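Local coordinates for protein phosphoserine phosphatase (Homo sapiens, PDB 6HYY) that hydrolyses L-3-phosphoserine to serine and phosphate, as a magnesium-dependent phosphatase of the haloacid dehalogenase-like family, at residues A[20-34]-A[71-85]. Residues are numbered along the deposited sequence; the frame is centred on the assembly and turned at random.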
# COMPACT_ATOMS: atom_id res chain seq x y z
N THR A 20 -0.45 -4.32 4.89
CA THR A 20 0.98 -4.61 4.88
C THR A 20 1.71 -3.63 5.77
O THR A 20 2.11 -3.99 6.88
CB THR A 20 1.52 -4.61 3.45
OG1 THR A 20 0.87 -5.68 2.74
CG2 THR A 20 2.99 -4.87 3.45
N VAL A 21 1.87 -2.37 5.35
CA VAL A 21 2.51 -1.37 6.20
C VAL A 21 1.61 -0.97 7.36
O VAL A 21 2.09 -0.68 8.47
CB VAL A 21 2.89 -0.14 5.35
CG1 VAL A 21 3.35 1.02 6.24
CG2 VAL A 21 4.00 -0.51 4.39
N ILE A 22 0.30 -0.93 7.13
CA ILE A 22 -0.66 -0.68 8.21
C ILE A 22 -1.53 -1.92 8.40
O ILE A 22 -1.65 -2.77 7.53
CB ILE A 22 -1.53 0.56 7.95
CG1 ILE A 22 -2.38 0.37 6.68
CG2 ILE A 22 -0.66 1.83 7.91
CD1 ILE A 22 -3.31 1.55 6.36
N ARG A 23 -2.16 -2.01 9.58
CA ARG A 23 -2.93 -3.20 9.91
C ARG A 23 -4.27 -3.24 9.19
O ARG A 23 -4.78 -4.33 8.90
CB ARG A 23 -3.13 -3.28 11.43
CG ARG A 23 -1.84 -2.99 12.20
CD ARG A 23 -1.74 -3.83 13.47
NE ARG A 23 -1.17 -5.14 13.18
CZ ARG A 23 -0.73 -6.00 14.09
NH1 ARG A 23 -0.78 -5.69 15.39
NH2 ARG A 23 -0.22 -7.17 13.71
N GLU A 24 -4.82 -2.08 8.87
CA GLU A 24 -6.18 -1.90 8.38
C GLU A 24 -6.18 -1.64 6.87
O GLU A 24 -5.13 -1.51 6.23
CB GLU A 24 -6.86 -0.76 9.13
CG GLU A 24 -6.70 -0.79 10.67
CD GLU A 24 -5.58 0.12 11.20
OE1 GLU A 24 -5.63 0.48 12.40
OE2 GLU A 24 -4.67 0.48 10.42
N GLU A 25 -7.38 -1.55 6.30
CA GLU A 25 -7.57 -1.06 4.94
C GLU A 25 -8.08 0.38 5.04
O GLU A 25 -9.11 0.63 5.67
CB GLU A 25 -8.54 -1.94 4.16
CG GLU A 25 -8.16 -3.43 4.14
CD GLU A 25 -7.39 -3.83 2.89
OE1 GLU A 25 -7.95 -3.67 1.78
OE2 GLU A 25 -6.23 -4.32 3.00
N GLY A 26 -7.34 1.31 4.44
CA GLY A 26 -7.65 2.72 4.64
C GLY A 26 -9.07 3.08 4.22
O GLY A 26 -9.77 3.80 4.94
N ILE A 27 -9.51 2.57 3.08
CA ILE A 27 -10.85 2.91 2.61
C ILE A 27 -11.92 2.38 3.57
O ILE A 27 -12.95 3.03 3.77
CB ILE A 27 -11.06 2.40 1.16
CG1 ILE A 27 -12.40 2.92 0.62
CG2 ILE A 27 -10.98 0.89 1.10
CD1 ILE A 27 -12.52 2.87 -0.89
N ASP A 28 -11.68 1.22 4.19
CA ASP A 28 -12.62 0.69 5.18
C ASP A 28 -12.64 1.55 6.44
O ASP A 28 -13.70 1.76 7.04
CB ASP A 28 -12.26 -0.76 5.52
CG ASP A 28 -12.36 -1.69 4.33
OD1 ASP A 28 -12.99 -1.31 3.31
OD2 ASP A 28 -11.81 -2.82 4.40
N GLU A 29 -11.47 2.02 6.86
CA GLU A 29 -11.42 2.88 8.04
C GLU A 29 -12.09 4.22 7.78
O GLU A 29 -12.73 4.79 8.67
CB GLU A 29 -9.96 3.07 8.47
CG GLU A 29 -9.32 1.76 8.88
CD GLU A 29 -9.99 1.17 10.11
OE1 GLU A 29 -10.55 0.06 10.02
OE2 GLU A 29 -9.97 1.85 11.15
N LEU A 30 -11.93 4.75 6.56
CA LEU A 30 -12.65 5.96 6.19
C LEU A 30 -14.15 5.72 6.21
O LEU A 30 -14.92 6.56 6.69
CB LEU A 30 -12.18 6.43 4.81
CG LEU A 30 -12.68 7.78 4.32
CD1 LEU A 30 -12.40 8.85 5.35
CD2 LEU A 30 -12.01 8.11 2.98
N ALA A 31 -14.59 4.56 5.70
CA ALA A 31 -16.00 4.22 5.73
C ALA A 31 -16.51 4.12 7.16
O ALA A 31 -17.67 4.46 7.42
CB ALA A 31 -16.24 2.92 4.98
N LYS A 32 -15.67 3.64 8.08
CA LYS A 32 -16.05 3.60 9.49
C LYS A 32 -16.30 5.01 10.02
O LYS A 32 -17.35 5.28 10.61
CB LYS A 32 -14.94 2.92 10.30
CG LYS A 32 -14.99 1.40 10.31
CD LYS A 32 -13.93 0.82 11.25
CE LYS A 32 -14.05 -0.69 11.39
NZ LYS A 32 -13.93 -1.41 10.09
N ILE A 33 -15.34 5.91 9.82
CA ILE A 33 -15.48 7.31 10.22
C ILE A 33 -16.75 7.93 9.65
O ILE A 33 -17.40 8.75 10.30
CB ILE A 33 -14.22 8.09 9.79
CG1 ILE A 33 -13.10 7.90 10.82
CG2 ILE A 33 -14.52 9.58 9.57
CD1 ILE A 33 -13.25 8.77 12.06
N CYS A 34 -17.14 7.51 8.44
CA CYS A 34 -18.28 8.07 7.74
C CYS A 34 -19.56 7.26 7.92
O CYS A 34 -20.59 7.63 7.35
CB CYS A 34 -17.96 8.20 6.25
SG CYS A 34 -16.60 9.36 5.91
N GLN A 71 -13.88 15.06 7.33
CA GLN A 71 -13.91 13.67 7.79
C GLN A 71 -12.58 12.98 7.53
O GLN A 71 -12.13 12.16 8.34
CB GLN A 71 -15.04 12.91 7.11
CG GLN A 71 -16.43 13.28 7.65
CD GLN A 71 -17.56 12.64 6.86
OE1 GLN A 71 -17.57 12.66 5.63
NE2 GLN A 71 -18.53 12.07 7.58
N VAL A 72 -11.93 13.28 6.41
CA VAL A 72 -10.61 12.72 6.18
C VAL A 72 -9.64 13.25 7.21
O VAL A 72 -8.84 12.50 7.78
CB VAL A 72 -10.14 13.01 4.74
CG1 VAL A 72 -8.70 12.55 4.56
CG2 VAL A 72 -11.06 12.32 3.73
N GLN A 73 -9.72 14.56 7.50
CA GLN A 73 -8.87 15.16 8.52
C GLN A 73 -9.10 14.50 9.88
O GLN A 73 -8.15 14.28 10.64
CB GLN A 73 -9.14 16.66 8.63
CG GLN A 73 -8.68 17.48 7.45
CD GLN A 73 -9.05 18.94 7.59
OE1 GLN A 73 -10.21 19.32 7.43
NE2 GLN A 73 -8.06 19.78 7.88
N ARG A 74 -10.35 14.19 10.20
CA ARG A 74 -10.64 13.62 11.51
C ARG A 74 -10.15 12.19 11.61
O ARG A 74 -9.66 11.76 12.66
CB ARG A 74 -12.14 13.71 11.81
CG ARG A 74 -12.54 13.04 13.13
CD ARG A 74 -13.85 13.59 13.68
NE ARG A 74 -14.97 13.37 12.76
CZ ARG A 74 -15.46 14.31 11.95
NH1 ARG A 74 -14.95 15.53 11.94
NH2 ARG A 74 -16.48 14.01 11.16
N LEU A 75 -10.24 11.43 10.51
CA LEU A 75 -9.64 10.10 10.49
C LEU A 75 -8.16 10.18 10.82
O LEU A 75 -7.67 9.46 11.71
CB LEU A 75 -9.85 9.45 9.12
CG LEU A 75 -9.20 8.08 8.92
CD1 LEU A 75 -9.63 7.12 10.02
CD2 LEU A 75 -9.55 7.51 7.56
N ILE A 76 -7.42 11.06 10.15
CA ILE A 76 -5.98 11.17 10.38
C ILE A 76 -5.68 11.60 11.81
O ILE A 76 -4.74 11.11 12.44
CB ILE A 76 -5.36 12.13 9.35
CG1 ILE A 76 -5.52 11.57 7.94
CG2 ILE A 76 -3.89 12.40 9.68
CD1 ILE A 76 -5.21 12.58 6.86
N ALA A 77 -6.49 12.51 12.35
CA ALA A 77 -6.21 13.07 13.67
C ALA A 77 -6.65 12.14 14.79
O ALA A 77 -5.88 11.87 15.73
CB ALA A 77 -6.88 14.44 13.82
N GLU A 78 -7.88 11.63 14.72
CA GLU A 78 -8.48 10.90 15.82
C GLU A 78 -8.38 9.38 15.70
O GLU A 78 -8.41 8.69 16.72
CB GLU A 78 -9.95 11.28 15.98
CG GLU A 78 -10.22 12.76 16.24
CD GLU A 78 -9.31 13.38 17.31
OE1 GLU A 78 -8.91 12.69 18.27
OE2 GLU A 78 -9.01 14.59 17.18
N GLN A 79 -8.29 8.83 14.49
CA GLN A 79 -8.21 7.38 14.31
C GLN A 79 -7.15 7.07 13.27
O GLN A 79 -7.44 6.44 12.24
CB GLN A 79 -9.57 6.80 13.92
CG GLN A 79 -10.56 6.71 15.08
CD GLN A 79 -11.99 6.48 14.61
OE1 GLN A 79 -12.23 5.80 13.61
NE2 GLN A 79 -12.95 7.05 15.34
N PRO A 80 -5.90 7.47 13.51
CA PRO A 80 -4.86 7.20 12.52
C PRO A 80 -4.65 5.71 12.36
O PRO A 80 -4.84 4.93 13.31
CB PRO A 80 -3.61 7.87 13.14
CG PRO A 80 -3.86 7.81 14.62
CD PRO A 80 -5.34 8.00 14.77
N PRO A 81 -4.27 5.26 11.17
CA PRO A 81 -4.02 3.83 10.98
C PRO A 81 -2.82 3.36 11.79
O PRO A 81 -1.88 4.12 12.05
CB PRO A 81 -3.76 3.71 9.48
CG PRO A 81 -3.24 5.04 9.09
CD PRO A 81 -3.99 6.04 9.95
N HIS A 82 -2.88 2.11 12.22
CA HIS A 82 -1.82 1.52 13.02
C HIS A 82 -0.76 0.89 12.14
O HIS A 82 -1.06 0.03 11.31
CB HIS A 82 -2.38 0.47 13.96
CG HIS A 82 -3.20 1.06 15.07
ND1 HIS A 82 -3.14 0.58 16.36
CD2 HIS A 82 -4.06 2.10 15.09
CE1 HIS A 82 -3.95 1.29 17.12
NE2 HIS A 82 -4.52 2.22 16.38
N LEU A 83 0.49 1.29 12.35
CA LEU A 83 1.58 0.63 11.64
C LEU A 83 1.76 -0.80 12.12
O LEU A 83 1.66 -1.11 13.32
CB LEU A 83 2.88 1.42 11.80
CG LEU A 83 2.89 2.84 11.26
CD1 LEU A 83 4.20 3.53 11.55
CD2 LEU A 83 2.69 2.81 9.76
N THR A 84 2.01 -1.68 11.18
CA THR A 84 2.26 -3.08 11.49
C THR A 84 3.55 -3.20 12.30
O THR A 84 4.53 -2.51 12.02
CB THR A 84 2.41 -3.84 10.17
OG1 THR A 84 1.21 -3.67 9.40
CG2 THR A 84 2.73 -5.32 10.37
N PRO A 85 3.58 -4.04 13.33
CA PRO A 85 4.81 -4.24 14.10
C PRO A 85 6.00 -4.58 13.21
O PRO A 85 5.91 -5.38 12.27
CB PRO A 85 4.46 -5.40 15.04
CG PRO A 85 2.98 -5.24 15.23
CD PRO A 85 2.42 -4.74 13.93
O HOH W 1 -7.66 3.33 11.81
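His82 N is gripped by both oxygens of the Glu24 carboxylate: it lies 3.0 Å from Glu24 OE2, on that oxygen's syn lone pair, and makes a weak bond to Glu24 OE1. A sharp bend at chi2 (98°) curls the glutamate back to that amide, and the carboxylate stands almost perpendicular to the His82 ring, with OE1 3.5 Å from CD2. An alanine in place of Glu24 would probably leave the His82 amide without this acceptor and the imidazole freer to turn. The neighbouring backbones close a single antiparallel bridge between Ile22 and Leu83. Arg23 N donates to His82 O at 2.9 Å, and Thr84 N reaches Val21 O in an almost straight bond (175°). Thr84 OG1 donates to Thr20 O over 2.7 Å, arriving from above the carbonyl plane, and also meets Asn195. The Arg23 guanidinium lays one face on Pro85, with Pro85 CD 3.4 Å from Arg23 CZ, over the centre of the plane, while NE bonds to Asn195.

Farther along, a water donates to Glu29 OE2 and Gln79 O. Beyond it the helices 26-33 and 71-78 cross at 107°, their axes 9.7 Å apart. Leu75 points into the crossing: its CD1 meets Ile33 CG1 at 3.6 Å and its CD2 lies against Leu30 CA, with Ile33 CD1 running on against the Gln79 amide. Thr20, near the bridge, bonds through its hydroxyl to Asp16 of the magnesium site, placing the linkers beside the magnesium and serine pocket. The two linkers joining core and cap thus run antiparallel, and helices 26-33 and 69-78 pack as the cap's first and last, consistent with the C1 cap of this family.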